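Local coordinates for 5,10-methylenetetrahydromethanopterin reductase (Methanopyrus kandleri, PDB 1EZW), which catalyses the reversible reduction of methylenetetrahydromethanopterin to methyltetrahydromethanopterin with reduced coenzyme F420, a step of methanogenesis from carbon dioxide, at residues L22-V25 / A26-N29; P16-I19 / A20-I23; Y43-M46 / G47-L51; I80-L83 / D84-G88; I336-V339 / G340-I344. All blocks are in the same frame, centred on the assembly; numbering follows the deposited sequence.

Interaction 1. Residues L22-V25 / A26-N29; sequences LIKV and AEDN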
loop_
_atom_site.group_PDB
_atom_site.type_symbol
_atom_site.label_atom_id
_atom_site.label_comp_id
_atom_site.label_asym_id
_atom_site.label_seq_id
_atom_site.Cartn_x
_atom_site.Cartn_y
_atom_site.Cartn_z
ATOM N N LEU A 22 8.846 -11.054 -1.554
ATOM C CA LEU A 22 9.788 -11.786 -2.424
ATOM C C LEU A 22 9.774 -11.219 -3.827
ATOM O O LEU A 22 10.823 -11.131 -4.499
ATOM C CB LEU A 22 9.493 -13.289 -2.436
ATOM C CG LEU A 22 9.827 -13.955 -1.084
ATOM C CD1 LEU A 22 9.357 -15.417 -1.178
ATOM C CD2 LEU A 22 11.337 -13.874 -0.729
ATOM N N ILE A 23 8.609 -10.752 -4.251
ATOM C CA ILE A 23 8.558 -10.134 -5.587
ATOM C C ILE A 23 9.354 -8.820 -5.589
ATOM O O ILE A 23 10.057 -8.518 -6.569
ATOM C CB ILE A 23 7.103 -9.913 -6.021
ATOM C CG1 ILE A 23 6.450 -11.286 -6.263
ATOM C CG2 ILE A 23 7.053 -9.096 -7.338
ATOM C CD1 ILE A 23 4.930 -11.240 -6.618
ATOM N N LYS A 24 9.268 -8.037 -4.502
ATOM C CA LYS A 24 10.092 -6.826 -4.426
ATOM C C LYS A 24 11.596 -7.211 -4.439
ATOM O O LYS A 24 12.374 -6.554 -5.128
ATOM C CB LYS A 24 9.730 -6.021 -3.153
ATOM C CG LYS A 24 10.642 -4.810 -2.849
ATOM C CD LYS A 24 10.574 -3.796 -3.984
ATOM C CE LYS A 24 11.024 -2.373 -3.537
ATOM N NZ LYS A 24 12.442 -2.260 -3.261
ATOM N N VAL A 25 11.999 -8.250 -3.707
ATOM C CA VAL A 25 13.406 -8.683 -3.723
ATOM C C VAL A 25 13.805 -9.064 -5.141
ATOM O O VAL A 25 14.859 -8.616 -5.628
ATOM C CB VAL A 25 13.690 -9.808 -2.736
ATOM C CG1 VAL A 25 15.194 -10.235 -2.819
ATOM C CG2 VAL A 25 13.391 -9.280 -1.297
ATOM N N ALA A 26 12.938 -9.788 -5.829
ATOM C CA ALA A 26 13.237 -10.128 -7.248
ATOM C C ALA A 26 13.399 -8.871 -8.108
ATOM O O ALA A 26 14.362 -8.746 -8.914
ATOM C CB ALA A 26 12.138 -11.037 -7.832
ATOM N N GLU A 27 12.483 -7.907 -7.986
ATOM C CA GLU A 27 12.609 -6.667 -8.747
ATOM C C GLU A 27 13.950 -5.986 -8.434
ATOM O O GLU A 27 14.647 -5.514 -9.337
ATOM C CB GLU A 27 11.501 -5.681 -8.372
ATOM C CG GLU A 27 11.622 -4.333 -9.064
ATOM C CD GLU A 27 10.443 -3.436 -8.700
ATOM O OE1 GLU A 27 10.630 -2.441 -7.966
ATOM O OE2 GLU A 27 9.335 -3.788 -9.140
ATOM N N ASP A 28 14.295 -5.911 -7.148
ATOM C CA ASP A 28 15.518 -5.226 -6.739
ATOM C C ASP A 28 16.754 -5.920 -7.320
ATOM O O ASP A 28 17.801 -5.267 -7.523
ATOM C CB ASP A 28 15.668 -5.228 -5.212
ATOM C CG ASP A 28 14.696 -4.288 -4.508
ATOM O OD1 ASP A 28 14.006 -3.481 -5.141
ATOM O OD2 ASP A 28 14.646 -4.387 -3.275
ATOM N N ASN A 29 16.597 -7.190 -7.618
ATOM C CA ASN A 29 17.681 -8.005 -8.172
ATOM C C ASN A 29 17.686 -8.186 -9.681
ATOM O O ASN A 29 18.431 -9.038 -10.206
ATOM C CB ASN A 29 17.706 -9.342 -7.454
ATOM C CG ASN A 29 18.393 -9.219 -6.102
ATOM O OD1 ASN A 29 19.617 -9.375 -6.008
ATOM N ND2 ASN A 29 17.628 -8.852 -5.041
#
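L22-V25 and A26-N29 are consecutive in the chain; through D28 they form the last turns of helix 16-28, and N29 follows its end. Successive i to i+4 bonds join them: A26 N to L22 O at 2.8 Å, E27 N to I23 O at 2.9 Å, and D28 N to K24 O at 2.9 Å. The regular pattern ends at N29, the first residue to leave helical angles. Its peptide N-H makes weak bonds to V25 O and A26 O, and the side-chain amide adds a stronger one: ND2 reaches V25 O at 2.8 Å with a nearly straight N-H (171°), coming from above the carbonyl plane while the oxygen lies in the plane of the amide. An asparagine suits this place because its short side chain folds back onto the last turn, lying alongside V25 with ND2 3.6 Å from V25 CG1.

The helix links strands 5-10 and 33-36 in a beta-alpha-beta unit of the TIM barrel, and A26, small enough to lie close to the sheet, packs on I8 of strand 5-10.

K24 and D28, one turn apart, form a salt bridge. Bends at chi2 and chi4 curl the lysine so that NZ meets the syn lone pair of D28 OD1 at 2.7 Å, with a weaker reach to OD2. The same ammonium bonds W85 O of the second subunit and makes a cation-pi contact with that tryptophan. E27 extends fully in another direction, and its OE2 receives the backbone N-H groups of S57, K58 and I59, beside the magnesium site at T56 and S57.

Interaction 2. Residues P16-I19 / A20-I23; sequences PTKI and AHLI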
loop_
_atom_site.group_PDB
_atom_site.type_symbol
_atom_site.label_atom_id
_atom_site.label_comp_id
_atom_site.label_asym_id
_atom_site.label_seq_id
_atom_site.Cartn_x
_atom_site.Cartn_y
_atom_site.Cartn_z
ATOM N N PRO A 16 0.388 -13.602 1.993
ATOM C CA PRO A 16 0.447 -12.634 0.895
ATOM C C PRO A 16 1.548 -11.587 0.988
ATOM O O PRO A 16 2.133 -11.186 -0.031
ATOM C CB PRO A 16 -0.952 -12.020 0.888
ATOM C CG PRO A 16 -1.818 -13.230 1.212
ATOM C CD PRO A 16 -1.020 -13.864 2.399
ATOM N N THR A 17 1.808 -11.090 2.201
ATOM C CA THR A 17 2.866 -10.113 2.405
ATOM C C THR A 17 4.254 -10.731 2.158
ATOM O O THR A 17 5.183 -10.013 1.790
ATOM C CB THR A 17 2.794 -9.525 3.827
ATOM O OG1 THR A 17 2.686 -10.597 4.782
ATOM C CG2 THR A 17 1.596 -8.646 3.949
ATOM N N LYS A 18 4.427 -12.033 2.385
ATOM C CA LYS A 18 5.733 -12.655 2.114
ATOM C C LYS A 18 5.904 -12.775 0.598
ATOM O O LYS A 18 6.976 -12.467 0.046
ATOM C CB LYS A 18 5.804 -14.035 2.765
ATOM C CG LYS A 18 6.999 -14.907 2.314
ATOM C CD LYS A 18 8.333 -14.258 2.594
ATOM C CE LYS A 18 8.647 -14.203 4.072
ATOM N NZ LYS A 18 8.747 -15.559 4.609
ATOM N N ILE A 19 4.825 -13.179 -0.069
ATOM C CA ILE A 19 4.871 -13.319 -1.521
ATOM C C ILE A 19 5.183 -11.931 -2.111
ATOM O O ILE A 19 6.080 -11.793 -2.970
ATOM C CB ILE A 19 3.530 -13.848 -2.097
ATOM C CG1 ILE A 19 3.194 -15.266 -1.579
ATOM C CG2 ILE A 19 3.624 -13.854 -3.658
ATOM C CD1 ILE A 19 4.280 -16.335 -1.866
ATOM N N ALA A 20 4.490 -10.877 -1.656
ATOM C CA ALA A 20 4.779 -9.519 -2.147
ATOM C C ALA A 20 6.226 -9.109 -1.873
ATOM O O ALA A 20 6.891 -8.541 -2.732
ATOM C CB ALA A 20 3.797 -8.508 -1.495
ATOM N N HIS A 21 6.716 -9.359 -0.645
ATOM C CA HIS A 21 8.101 -9.054 -0.298
ATOM C C HIS A 21 9.093 -9.770 -1.252
ATOM O O HIS A 21 10.069 -9.131 -1.699
ATOM C CB HIS A 21 8.359 -9.538 1.152
ATOM C CG HIS A 21 9.815 -9.571 1.538
ATOM N ND1 HIS A 21 10.599 -8.438 1.645
ATOM C CD2 HIS A 21 10.638 -10.618 1.783
ATOM C CE1 HIS A 21 11.832 -8.789 1.937
ATOM N NE2 HIS A 21 11.890 -10.102 2.025
ATOM N N LEU A 22 8.846 -11.054 -1.554
ATOM C CA LEU A 22 9.788 -11.786 -2.424
ATOM C C LEU A 22 9.774 -11.219 -3.827
ATOM O O LEU A 22 10.823 -11.131 -4.499
ATOM C CB LEU A 22 9.493 -13.289 -2.436
ATOM C CG LEU A 22 9.827 -13.955 -1.084
ATOM C CD1 LEU A 22 9.357 -15.417 -1.178
ATOM C CD2 LEU A 22 11.337 -13.874 -0.729
ATOM N N ILE A 23 8.609 -10.752 -4.251
ATOM C CA ILE A 23 8.558 -10.134 -5.587
ATOM C C ILE A 23 9.354 -8.820 -5.589
ATOM O O ILE A 23 10.057 -8.518 -6.569
ATOM C CB ILE A 23 7.103 -9.913 -6.021
ATOM C CG1 ILE A 23 6.450 -11.286 -6.263
ATOM C CG2 ILE A 23 7.053 -9.096 -7.338
ATOM C CD1 ILE A 23 4.930 -11.240 -6.618
#
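K18 lies across L22, one turn further along the helix, its CD 4.0 Å from L22 CG. The lysine gets there by bending: CG stands opposite its backbone N (chi1 168°), and a turn at chi2 brings the aliphatic chain over the leucine. L22 CG also rests 3.4 Å from K18 O, the oxygen that L22 N bonds at 2.8 Å. On another face I19 and I23 repeat the spacing, I19 CG2 meeting I23 CD1 at 4.2 Å, while A20 N bonds P16 O at 2.9 Å and H21 N bonds T17 O at 3.0 Å. P16 suits the first turn, where a residue without an N-H costs the helix no bond.

Further out, L22 packs on L10 of strand 5-10 and on I336 of helix 332-342. An alanine in place of L22 would probably open a gap between these elements and leave the K18 methylenes without their apolar rest. H21 is held at both ring nitrogens: NE2 by E333, and ND1 by T17 of the third subunit, whose H21 in turn bonds T17 here. That reciprocal pair places this face of the helix in a subunit interface of the tetramer. I19 and I23 face inward, towards L10 and helix 45-54. One polar, subunit-facing side and one aliphatic side against the strands make this an amphipathic helix of the beta-alpha-beta crossover that begins the TIM barrel.

Interaction 3. Residues Y43-M46 / G47-L51; sequences YSYM and GVLTL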
loop_
_atom_site.group_PDB
_atom_site.type_symbol
_atom_site.label_atom_id
_atom_site.label_comp_id
_atom_site.label_asym_id
_atom_site.label_seq_id
_atom_site.Cartn_x
_atom_site.Cartn_y
_atom_site.Cartn_z
ATOM N N TYR A 43 -4.192 -18.367 -2.071
ATOM C CA TYR A 43 -4.720 -16.999 -2.049
ATOM C C TYR A 43 -4.951 -16.583 -3.518
ATOM O O TYR A 43 -4.300 -17.062 -4.451
ATOM C CB TYR A 43 -3.757 -16.065 -1.316
ATOM C CG TYR A 43 -3.716 -16.318 0.163
ATOM C CD1 TYR A 43 -2.647 -17.008 0.746
ATOM C CD2 TYR A 43 -4.773 -15.865 0.984
ATOM C CE1 TYR A 43 -2.617 -17.249 2.142
ATOM C CE2 TYR A 43 -4.762 -16.085 2.350
ATOM C CZ TYR A 43 -3.683 -16.779 2.923
ATOM O OH TYR A 43 -3.690 -16.990 4.279
ATOM N N SER A 44 -5.908 -15.702 -3.734
ATOM C CA SER A 44 -6.290 -15.353 -5.091
ATOM C C SER A 44 -5.259 -14.498 -5.756
ATOM O O SER A 44 -4.641 -13.647 -5.127
ATOM C CB SER A 44 -7.648 -14.661 -5.094
ATOM O OG SER A 44 -7.573 -13.375 -4.507
ATOM N N TYR A 45 -5.077 -14.737 -7.049
ATOM C CA TYR A 45 -4.045 -14.016 -7.782
ATOM C C TYR A 45 -4.319 -12.523 -7.798
ATOM O O TYR A 45 -3.365 -11.743 -7.734
ATOM C CB TYR A 45 -3.836 -14.580 -9.211
ATOM C CG TYR A 45 -4.823 -14.145 -10.294
ATOM C CD1 TYR A 45 -4.789 -12.847 -10.857
ATOM C CD2 TYR A 45 -5.769 -15.037 -10.760
ATOM C CE1 TYR A 45 -5.651 -12.470 -11.835
ATOM C CE2 TYR A 45 -6.665 -14.670 -11.772
ATOM C CZ TYR A 45 -6.598 -13.397 -12.300
ATOM O OH TYR A 45 -7.435 -13.021 -13.291
ATOM N N MET A 46 -5.582 -12.100 -7.885
ATOM C CA MET A 46 -5.897 -10.682 -7.902
ATOM C C MET A 46 -5.530 -10.036 -6.569
ATOM O O MET A 46 -4.981 -8.932 -6.551
ATOM C CB MET A 46 -7.392 -10.437 -8.194
ATOM C CG MET A 46 -7.700 -10.197 -9.655
ATOM S SD MET A 46 -6.649 -8.919 -10.391
ATOM C CE MET A 46 -7.244 -7.271 -9.844
ATOM N N GLY A 47 -5.799 -10.702 -5.460
ATOM C CA GLY A 47 -5.441 -10.090 -4.178
ATOM C C GLY A 47 -3.933 -9.999 -3.995
ATOM O O GLY A 47 -3.403 -8.939 -3.632
ATOM N N VAL A 48 -3.240 -11.117 -4.249
ATOM C CA VAL A 48 -1.801 -11.175 -4.093
ATOM C C VAL A 48 -1.101 -10.235 -5.093
ATOM O O VAL A 48 -0.166 -9.523 -4.718
ATOM C CB VAL A 48 -1.309 -12.636 -4.284
ATOM C CG1 VAL A 48 0.237 -12.697 -4.258
ATOM C CG2 VAL A 48 -1.891 -13.501 -3.172
ATOM N N LEU A 49 -1.515 -10.237 -6.363
ATOM C CA LEU A 49 -0.839 -9.328 -7.307
ATOM C C LEU A 49 -1.147 -7.852 -7.080
ATOM O O LEU A 49 -0.304 -7.009 -7.363
ATOM C CB LEU A 49 -1.165 -9.735 -8.748
ATOM C CG LEU A 49 -0.498 -11.043 -9.205
ATOM C CD1 LEU A 49 -1.179 -11.450 -10.535
ATOM C CD2 LEU A 49 0.989 -10.875 -9.379
ATOM N N THR A 50 -2.328 -7.526 -6.562
ATOM C CA THR A 50 -2.622 -6.135 -6.263
ATOM C C THR A 50 -1.728 -5.700 -5.095
ATOM O O THR A 50 -1.142 -4.619 -5.114
ATOM C CB THR A 50 -4.115 -5.942 -5.922
ATOM O OG1 THR A 50 -4.895 -6.266 -7.080
ATOM C CG2 THR A 50 -4.379 -4.455 -5.604
ATOM N N LEU A 51 -1.579 -6.567 -4.102
ATOM C CA LEU A 51 -0.698 -6.225 -2.972
ATOM C C LEU A 51 0.750 -6.114 -3.508
ATOM O O LEU A 51 1.485 -5.192 -3.174
ATOM C CB LEU A 51 -0.755 -7.323 -1.927
ATOM C CG LEU A 51 0.100 -7.121 -0.673
ATOM C CD1 LEU A 51 -0.355 -5.843 0.091
ATOM C CD2 LEU A 51 -0.043 -8.360 0.178
#
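The phenol ring of Y45 meets L49 obliquely, its CD1 3.9 Å from L49 CD1. Its chi1 of 80° sets the ring between the backbone N and the carbonyl carbon, and at the far end OH is bonded by N79 ND2. Y43 touches the helix through CB instead, 3.7 Å from V48 CG2; its ring leads away to meet W85 of the fourth subunit, the planes at about 60°, and its OH bonds R164 O of that subunit.

S44 sits at the N-cap. S44 O takes V48 N at 3.0 Å, and OG receives G47 N in a weak capping bond at 3.3 Å, tentative because the serine was modelled in two conformers. Glycine probably fits position 47 because, with the serine in this conformer, a CB would lie tightly against OG.

One turn on, M46 O is gripped twice by T50, by N at 3.0 Å and by OG1 at 2.7 Å, the two donors approaching from opposite faces of the carbonyl plane. Placing OG1 opposite the carbonyl carbon (chi1 -64°) turns the hydroxyl back towards this oxygen, which settles a polar group in a buried place. Substituting a valine for T50 is likely to leave M46 O with the peptide N-H as its single donor from this residue.

The whole is a capped helix start at the N-terminal end of helix 45-54, which connects strands 33-36 and 60-63 in a beta-alpha-beta unit of the TIM barrel.

Interaction 4. Residues I80-L83 / D84-G88; sequences IATL and DWISG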
loop_
_atom_site.group_PDB
_atom_site.type_symbol
_atom_site.label_atom_id
_atom_site.label_comp_id
_atom_site.label_asym_id
_atom_site.label_seq_id
_atom_site.Cartn_x
_atom_site.Cartn_y
_atom_site.Cartn_z
ATOM N N ILE A 80 -7.439 -8.082 -15.338
ATOM C CA ILE A 80 -6.205 -7.637 -15.977
ATOM C C ILE A 80 -6.152 -6.131 -16.159
ATOM O O ILE A 80 -5.101 -5.500 -15.868
ATOM C CB ILE A 80 -6.008 -8.369 -17.337
ATOM C CG1 ILE A 80 -5.919 -9.869 -17.072
ATOM C CG2 ILE A 80 -4.823 -7.767 -18.096
ATOM C CD1 ILE A 80 -4.728 -10.299 -16.211
ATOM N N ALA A 81 -7.248 -5.503 -16.598
ATOM C CA ALA A 81 -7.235 -4.078 -16.751
ATOM C C ALA A 81 -7.020 -3.373 -15.390
ATOM O O ALA A 81 -6.349 -2.347 -15.322
ATOM C CB ALA A 81 -8.544 -3.590 -17.387
ATOM N N THR A 82 -7.572 -3.959 -14.331
ATOM C CA THR A 82 -7.490 -3.354 -12.979
ATOM C C THR A 82 -6.056 -3.454 -12.463
ATOM O O THR A 82 -5.516 -2.473 -11.973
ATOM C CB THR A 82 -8.491 -4.043 -12.035
ATOM O OG1 THR A 82 -9.809 -3.903 -12.595
ATOM C CG2 THR A 82 -8.497 -3.374 -10.613
ATOM N N LEU A 83 -5.483 -4.658 -12.549
ATOM C CA LEU A 83 -4.089 -4.863 -12.145
ATOM C C LEU A 83 -3.208 -3.931 -12.964
ATOM O O LEU A 83 -2.280 -3.331 -12.420
ATOM C CB LEU A 83 -3.650 -6.285 -12.417
ATOM C CG LEU A 83 -2.199 -6.627 -12.047
ATOM C CD1 LEU A 83 -1.912 -6.325 -10.559
ATOM C CD2 LEU A 83 -1.987 -8.120 -12.284
ATOM N N ASP A 84 -3.459 -3.799 -14.274
ATOM C CA ASP A 84 -2.614 -2.903 -15.081
ATOM C C ASP A 84 -2.699 -1.443 -14.612
ATOM O O ASP A 84 -1.689 -0.731 -14.507
ATOM C CB ASP A 84 -3.047 -2.941 -16.554
ATOM C CG ASP A 84 -1.995 -2.368 -17.462
ATOM O OD1 ASP A 84 -2.314 -1.450 -18.242
ATOM O OD2 ASP A 84 -0.834 -2.857 -17.356
ATOM N N TRP A 85 -3.913 -0.979 -14.341
ATOM C CA TRP A 85 -4.082 0.395 -13.917
ATOM C C TRP A 85 -3.397 0.630 -12.553
ATOM O O TRP A 85 -2.622 1.589 -12.369
ATOM C CB TRP A 85 -5.587 0.724 -13.829
ATOM C CG TRP A 85 -5.822 2.196 -13.647
ATOM C CD1 TRP A 85 -6.103 3.127 -14.640
ATOM C CD2 TRP A 85 -5.771 2.919 -12.415
ATOM N NE1 TRP A 85 -6.226 4.387 -14.074
ATOM C CE2 TRP A 85 -6.026 4.285 -12.719
ATOM C CE3 TRP A 85 -5.524 2.555 -11.078
ATOM C CZ2 TRP A 85 -6.047 5.284 -11.727
ATOM C CZ3 TRP A 85 -5.531 3.548 -10.098
ATOM C CH2 TRP A 85 -5.792 4.896 -10.423
ATOM N N ILE A 86 -3.698 -0.217 -11.575
ATOM C CA ILE A 86 -3.092 -0.047 -10.264
ATOM C C ILE A 86 -1.562 -0.116 -10.268
ATOM O O ILE A 86 -0.908 0.621 -9.535
ATOM C CB ILE A 86 -3.670 -1.095 -9.284
ATOM C CG1 ILE A 86 -5.163 -0.756 -9.063
ATOM C CG2 ILE A 86 -2.958 -0.991 -7.921
ATOM C CD1 ILE A 86 -5.929 -1.802 -8.251
ATOM N N SER A 87 -0.995 -0.972 -11.140
ATOM C CA SER A 87 0.458 -1.140 -11.218
ATOM C C SER A 87 1.131 -0.092 -12.107
ATOM O O SER A 87 2.351 -0.137 -12.243
ATOM C CB SER A 87 0.827 -2.531 -11.741
ATOM O OG SER A 87 0.448 -2.643 -13.120
ATOM N N GLY A 88 0.383 0.837 -12.688
ATOM C CA GLY A 88 1.039 1.853 -13.538
ATOM C C GLY A 88 1.503 1.282 -14.887
ATOM O O GLY A 88 2.511 1.731 -15.464
#
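Backbone bonds join I80-L83 to D84-G88 first: D84 N to I80 O at 2.9 Å, W85 N to A81 O at 3.0 Å, I86 N to T82 O at 2.9 Å and S87 N to L83 O at 3.0 Å. The helix then ends in a Schellman motif. G88 has a positive phi of 73°, easily adopted by a residue without CB, and its N turns back to W85 O at 3.1 Å.

Hydroxyl contacts come second. S87 OG lies 2.9 Å from L83 O and 3.2 Å from D84 O; which of them receives its proton is not settled, but serine is short enough to lie back over the last turn. T82 OG1 bonds S78 O one turn earlier and is also met by S44 N of the fourth subunit.

The apolar contact is between T82 and I86, side by side and pointing the same way: T82 CG2 lies 3.8 Å from I86 CD1. I86 CG1 also lies at the edge of the W85 indole, in its plane.

The charged group is D84. With CG swung opposite the backbone N (chi1 -164°), its buried carboxylate leaves the helix to receive three backbone N-H groups, OD1 from I166 and Q167 and OD2 from A91, a setting that would probably stabilise its negative charge.

T82, L83, I86 and S87 pack on helix 45-54, A81 faces helix 127-142, and W85 projects into the interfaces with the second and fourth subunits.

Interaction 5. Residues I336-V339 / G340-I344; sequences IELV and GQEVI. Unlike the reference sequence in segment 340-344: I344 (reference Leu).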
loop_
_atom_site.group_PDB
_atom_site.type_symbol
_atom_site.label_atom_id
_atom_site.label_comp_id
_atom_site.label_asym_id
_atom_site.label_seq_id
_atom_site.Cartn_x
_atom_site.Cartn_y
_atom_site.Cartn_z
ATOM N N ILE A 336 17.093 -15.728 -4.505
ATOM C CA ILE A 336 16.819 -14.675 -5.453
ATOM C C ILE A 336 17.999 -13.714 -5.558
ATOM O O ILE A 336 18.354 -13.262 -6.639
ATOM C CB ILE A 336 15.522 -13.897 -5.019
ATOM C CG1 ILE A 336 14.319 -14.837 -5.163
ATOM C CG2 ILE A 336 15.358 -12.596 -5.848
ATOM C CD1 ILE A 336 13.022 -14.332 -4.460
ATOM N N GLU A 337 18.587 -13.373 -4.411
ATOM C CA GLU A 337 19.719 -12.457 -4.392
ATOM C C GLU A 337 20.939 -13.086 -5.083
ATOM O O GLU A 337 21.685 -12.396 -5.777
ATOM C CB GLU A 337 20.033 -12.079 -2.931
ATOM C CG GLU A 337 18.930 -11.189 -2.338
ATOM C CD GLU A 337 19.191 -10.810 -0.905
ATOM O OE1 GLU A 337 19.700 -11.676 -0.141
ATOM O OE2 GLU A 337 18.860 -9.668 -0.545
ATOM N N LEU A 338 21.120 -14.384 -4.887
ATOM C CA LEU A 338 22.255 -15.080 -5.513
ATOM C C LEU A 338 22.049 -15.046 -7.041
ATOM O O LEU A 338 22.986 -14.812 -7.823
ATOM C CB LEU A 338 22.335 -16.499 -4.932
ATOM C CG LEU A 338 23.605 -17.286 -5.223
ATOM C CD1 LEU A 338 24.843 -16.415 -4.913
ATOM C CD2 LEU A 338 23.572 -18.560 -4.414
ATOM N N VAL A 339 20.811 -15.208 -7.505
ATOM C CA VAL A 339 20.569 -15.070 -8.944
ATOM C C VAL A 339 20.877 -13.634 -9.413
ATOM O O VAL A 339 21.535 -13.424 -10.430
ATOM C CB VAL A 339 19.079 -15.424 -9.314
ATOM C CG1 VAL A 339 18.789 -15.088 -10.820
ATOM C CG2 VAL A 339 18.821 -16.868 -9.055
ATOM N N GLY A 340 20.408 -12.618 -8.679
ATOM C CA GLY A 340 20.664 -11.256 -9.121
ATOM C C GLY A 340 22.152 -10.886 -9.099
ATOM O O GLY A 340 22.624 -10.150 -9.966
ATOM N N GLN A 341 22.882 -11.409 -8.123
ATOM C CA GLN A 341 24.318 -11.096 -7.983
ATOM C C GLN A 341 25.274 -11.942 -8.803
ATOM O O GLN A 341 26.288 -11.407 -9.265
ATOM C CB GLN A 341 24.743 -11.229 -6.522
ATOM C CG GLN A 341 24.218 -10.129 -5.599
ATOM C CD GLN A 341 24.830 -8.774 -5.923
ATOM O OE1 GLN A 341 24.155 -7.864 -6.410
ATOM N NE2 GLN A 341 26.129 -8.644 -5.675
ATOM N N GLU A 342 24.980 -13.231 -8.979
ATOM C CA GLU A 342 25.942 -14.097 -9.679
ATOM C C GLU A 342 25.451 -14.834 -10.919
ATOM O O GLU A 342 26.201 -15.676 -11.491
ATOM C CB GLU A 342 26.513 -15.118 -8.693
ATOM C CG GLU A 342 27.047 -14.473 -7.401
ATOM C CD GLU A 342 27.875 -15.420 -6.557
ATOM O OE1 GLU A 342 28.173 -15.060 -5.390
ATOM O OE2 GLU A 342 28.246 -16.517 -7.050
ATOM N N VAL A 343 24.203 -14.580 -11.325
ATOM C CA VAL A 343 23.688 -15.237 -12.514
ATOM C C VAL A 343 23.284 -14.209 -13.558
ATOM O O VAL A 343 23.827 -14.195 -14.671
ATOM C CB VAL A 343 22.473 -16.157 -12.188
ATOM C CG1 VAL A 343 21.900 -16.742 -13.487
ATOM C CG2 VAL A 343 22.903 -17.294 -11.246
ATOM N N ILE A 344 22.319 -13.341 -13.222
ATOM C CA ILE A 344 21.852 -12.352 -14.185
ATOM C C ILE A 344 22.945 -11.487 -14.840
ATOM O O ILE A 344 22.891 -11.254 -16.038
ATOM C CB ILE A 344 20.743 -11.453 -13.542
ATOM C CG1 ILE A 344 19.519 -12.350 -13.272
ATOM C CG2 ILE A 344 20.374 -10.272 -14.465
ATOM C CD1 ILE A 344 18.334 -11.632 -12.578
#
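E342 lies across L338, one turn back, and can be followed outward atom by atom. Its CB rests 3.6 Å from L338 O, the oxygen to which its own backbone N bonds. CG comes next, 3.8 Å from L338 CD1, and CD lies 3.6 Å from the same methyl, as does OE1 at 3.6 Å. The chain is extended beyond CG, which carries the carboxylate itself past the L338 CD1 methyl; E342 is exposed, and a charged residue is at home there.

Helix 332-342 is the helix that follows strand 321-324, the last strand of the TIM barrel. It packs against helix 16-28, where I336 meets L22, V25 and A26, and G340, lacking a side chain, lets N29 come close.

The helix changes character at V339 O, which accepts two N-H groups: V343 N at 3.0 Å, from above the carbonyl plane, and I344 N at 2.9 Å, an i to i+5 bond of the kind found in pi-type turns. The extra residue in this ring brings I344 back over V339, CG1 to CG1 at 3.7 Å; the isoleucine stands where the reference sequence has leucine. V343 CB touches V339 CG1 at 4.1 Å on another side, and both valines, branched and apolar, pack on I234 of strand 232-234. E337, near the other end, sends OE2 into a salt bridge with K15 of the third subunit.

All five contacts are local, each within one helix or at its end, so none closes a long loop and none nests in or crosses another. Interaction 2 opens the series on helix 16-28 and runs into interaction 1, with L22 and I23 in common. Interaction 3, on helix 45-54, touches interaction 2 through I19 and V48 and through P16 and L51. Interaction 4, on helix 73-86, meets interaction 3, where T50 faces I86 and M46 faces T82. Interaction 5 comes last in sequence yet returns to the start: I336 packs on A26 and G340 on N29, bringing the closing helix of the barrel beside the first. Interactions 4 and 5 lie farthest apart, about 28 Å between centres.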